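Local coordinates for protein serine protease MT3772 (Mycobacterium tuberculosis, PDB 3K6Z) that acts as a chymotrypsin-like serine protease, probably needed by the bacterium to withstand oxidative and acid stress, at residues 85-90 against 201-206. Residues are numbered along the deposited sequence; the frame is centred on the assembly and turned at random.
Sequences VDVAIL and GQLAKI
Gln-202 grips Asp-86 at two points, tying the C-terminal helix 196-205 to the first beta-barrel of this two-barrel, chymotrypsin-like protease domain. The side chain of Gln-202 runs extended beyond CG, which carries the amide to the backbone of Asp-86, near the start of strand 87-91. There OE1 accepts the backbone N-H of Asp-86 in the carbonyl plane, N to OE1 2.7 Å and almost straight at 175°. On the other side of the same amide, NE2 donates to OD1 of Asp-86 over 2.9 Å, a more bent bond that stays close to the amide plane. The two flat groups are turned 63° apart, and NE2 meets OD1 from the anti side, well out of the carboxylate plane. Arg-151 NE forms a salt bridge to the same oxygen, and Glu-198 OE1 takes another hydrogen bond from NE2. Asp-86 is the predicted aspartate of the catalytic triad, with His-57 close by, which would make Gln-202 a second-shell residue; its bond to OD1, with the salt bridge from Arg-151, is likely to limit rotation of the carboxylate. Val-85 turns toward the helix: with chi1 at 171° CG1 points away from the backbone N of Val-85 and lies 3.8 Å from CB of Gln-202. Farther along, the side chains of Val-87 and Leu-203 cross at about a right angle, CG2 of Val-87 lying 4.0 Å from CD2 of Leu-203. Where the helix ends, the CG2 methyls of Val-85 and Ile-206 meet at 3.6 Å.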
ATOM      1  N   VAL A  85       8.962   5.136  -2.233  1.00 14.45           N
ATOM      2  CA  VAL A  85       9.613   5.677  -1.029  1.00 14.39           C
ATOM      3  C   VAL A  85       8.576   6.334  -0.103  1.00 14.59           C
ATOM      4  O   VAL A  85       7.707   7.073  -0.571  1.00 15.15           O
ATOM      5  CB  VAL A  85      10.763   6.654  -1.433  1.00 14.54           C
ATOM      6  CG1 VAL A  85      11.311   7.404  -0.235  1.00 14.26           C
ATOM      7  CG2 VAL A  85      11.894   5.874  -2.120  1.00 14.30           C
ATOM      8  N   ASP A  86       8.674   6.062   1.202  1.00 14.79           N
ATOM      9  CA  ASP A  86       7.652   6.475   2.188  1.00 15.17           C
ATOM     10  C   ASP A  86       7.765   7.927   2.656  1.00 15.70           C
ATOM     11  O   ASP A  86       6.814   8.475   3.243  1.00 15.75           O
ATOM     12  CB  ASP A  86       7.719   5.591   3.433  1.00 15.73           C
ATOM     13  CG  ASP A  86       7.357   4.150   3.155  1.00 16.30           C
ATOM     14  OD1 ASP A  86       8.143   3.267   3.569  1.00 18.11           O
ATOM     15  OD2 ASP A  86       6.303   3.908   2.526  1.00 18.39           O
ATOM     16  N   VAL A  87       8.933   8.521   2.431  1.00 15.09           N
ATOM     17  CA  VAL A  87       9.185   9.900   2.821  1.00 15.12           C
ATOM     18  C   VAL A  87       9.414  10.789   1.609  1.00 14.84           C
ATOM     19  O   VAL A  87       9.868  10.334   0.550  1.00 14.35           O
ATOM     20  CB  VAL A  87      10.395  10.039   3.781  1.00 15.49           C
ATOM     21  CG1 VAL A  87      10.133   9.312   5.100  1.00 14.76           C
ATOM     22  CG2 VAL A  87      11.696   9.559   3.121  1.00 15.27           C
ATOM     23  N   ALA A  88       9.112  12.069   1.783  1.00 14.09           N
ATOM     24  CA  ALA A  88       9.344  13.045   0.750  1.00 13.45           C
ATOM     25  C   ALA A  88      10.061  14.238   1.360  1.00 13.46           C
ATOM     26  O   ALA A  88      10.018  14.444   2.576  1.00 13.12           O
ATOM     27  CB  ALA A  88       8.037  13.470   0.120  1.00 13.93           C
ATOM     28  N   ILE A  89      10.731  14.999   0.504  1.00 13.01           N
ATOM     29  CA  ILE A  89      11.418  16.212   0.934  1.00 12.90           C
ATOM     30  C   ILE A  89      10.735  17.390   0.254  1.00 12.94           C
ATOM     31  O   ILE A  89      10.522  17.361  -0.960  1.00 12.05           O
ATOM     32  CB  ILE A  89      12.917  16.190   0.548  1.00 13.31           C
ATOM     33  CG1 ILE A  89      13.598  14.885   0.991  1.00 13.55           C
ATOM     34  CG2 ILE A  89      13.654  17.416   1.124  1.00 13.05           C
ATOM     35  CD1 ILE A  89      13.571  14.620   2.476  1.00 16.92           C
ATOM     36  N   LEU A  90      10.399  18.414   1.047  1.00 12.44           N
ATOM     37  CA  LEU A  90       9.776  19.643   0.551  1.00 13.11           C
ATOM     38  C   LEU A  90      10.782  20.787   0.550  1.00 13.03           C
ATOM     39  O   LEU A  90      11.561  20.921   1.494  1.00 12.99           O
ATOM     40  CB  LEU A  90       8.570  20.037   1.422  1.00 12.96           C
ATOM     41  CG  LEU A  90       7.481  18.991   1.688  1.00 14.40           C
ATOM     42  CD1 LEU A  90       6.397  19.600   2.565  1.00 15.12           C
ATOM     43  CD2 LEU A  90       6.901  18.516   0.361  1.00 15.41           C
ATOM     44  N   GLY A 201      18.199   4.846   3.820  1.00 13.67           N
ATOM     45  CA  GLY A 201      18.226   3.797   2.799  1.00 13.82           C
ATOM     46  C   GLY A 201      17.254   4.036   1.656  1.00 14.18           C
ATOM     47  O   GLY A 201      17.613   3.871   0.484  1.00 14.03           O
ATOM     48  N   GLN A 202      16.020   4.420   1.987  1.00 14.68           N
ATOM     49  CA  GLN A 202      15.019   4.739   0.966  1.00 15.38           C
ATOM     50  C   GLN A 202      15.433   5.942   0.109  1.00 15.72           C
ATOM     51  O   GLN A 202      15.312   5.908  -1.126  1.00 15.99           O
ATOM     52  CB  GLN A 202      13.646   4.967   1.595  1.00 15.69           C
ATOM     53  CG  GLN A 202      13.010   3.716   2.199  1.00 15.74           C
ATOM     54  CD  GLN A 202      11.553   3.922   2.552  1.00 18.10           C
ATOM     55  OE1 GLN A 202      10.890   4.806   2.007  1.00 18.36           O
ATOM     56  NE2 GLN A 202      11.049   3.115   3.473  1.00 17.10           N
ATOM     57  N   LEU A 203      15.924   6.993   0.760  1.00 15.92           N
ATOM     58  CA  LEU A 203      16.391   8.189   0.049  1.00 16.60           C
ATOM     59  C   LEU A 203      17.535   7.877  -0.910  1.00 16.70           C
ATOM     60  O   LEU A 203      17.571   8.386  -2.041  1.00 16.79           O
ATOM     61  CB  LEU A 203      16.817   9.274   1.032  1.00 16.81           C
ATOM     62  CG  LEU A 203      15.693  10.002   1.781  1.00 18.34           C
ATOM     63  CD1 LEU A 203      16.300  10.998   2.745  1.00 18.77           C
ATOM     64  CD2 LEU A 203      14.738  10.695   0.803  1.00 19.86           C
ATOM     65  N   ALA A 204      18.460   7.028  -0.463  1.00 16.69           N
ATOM     66  CA  ALA A 204      19.584   6.609  -1.299  1.00 16.61           C
ATOM     67  C   ALA A 204      19.123   5.848  -2.547  1.00 17.28           C
ATOM     68  O   ALA A 204      19.708   5.998  -3.622  1.00 16.79           O
ATOM     69  CB  ALA A 204      20.554   5.774  -0.492  1.00 16.60           C
ATOM     70  N   LYS A 205      18.073   5.039  -2.406  1.00 18.01           N
ATOM     71  CA  LYS A 205      17.553   4.247  -3.531  1.00 19.48           C
ATOM     72  C   LYS A 205      17.116   5.093  -4.713  1.00 19.91           C
ATOM     73  O   LYS A 205      17.274   4.686  -5.873  1.00 20.15           O
ATOM     74  CB  LYS A 205      16.387   3.367  -3.088  1.00 19.69           C
ATOM     75  CG  LYS A 205      16.824   2.020  -2.590  1.00 21.75           C
ATOM     76  CD  LYS A 205      15.633   1.160  -2.204  1.00 24.63           C
ATOM     77  CE  LYS A 205      16.087  -0.109  -1.515  1.00 26.30           C
ATOM     78  NZ  LYS A 205      16.978   0.157  -0.342  1.00 28.87           N
ATOM     79  N   ILE A 206      16.553   6.258  -4.419  1.00 20.49           N
ATOM     80  CA  ILE A 206      16.065   7.144  -5.469  1.00 21.75           C
ATOM     81  C   ILE A 206      17.034   8.287  -5.755  1.00 22.25           C
ATOM     82  O   ILE A 206      16.687   9.252  -6.442  1.00 22.68           O
ATOM     83  CB  ILE A 206      14.631   7.670  -5.175  1.00 21.55           C
ATOM     84  CG1 ILE A 206      14.589   8.473  -3.863  1.00 22.15           C
ATOM     85  CG2 ILE A 206      13.640   6.506  -5.188  1.00 22.03           C
ATOM     86  CD1 ILE A 206      13.392   9.424  -3.752  1.00 21.84           C
TER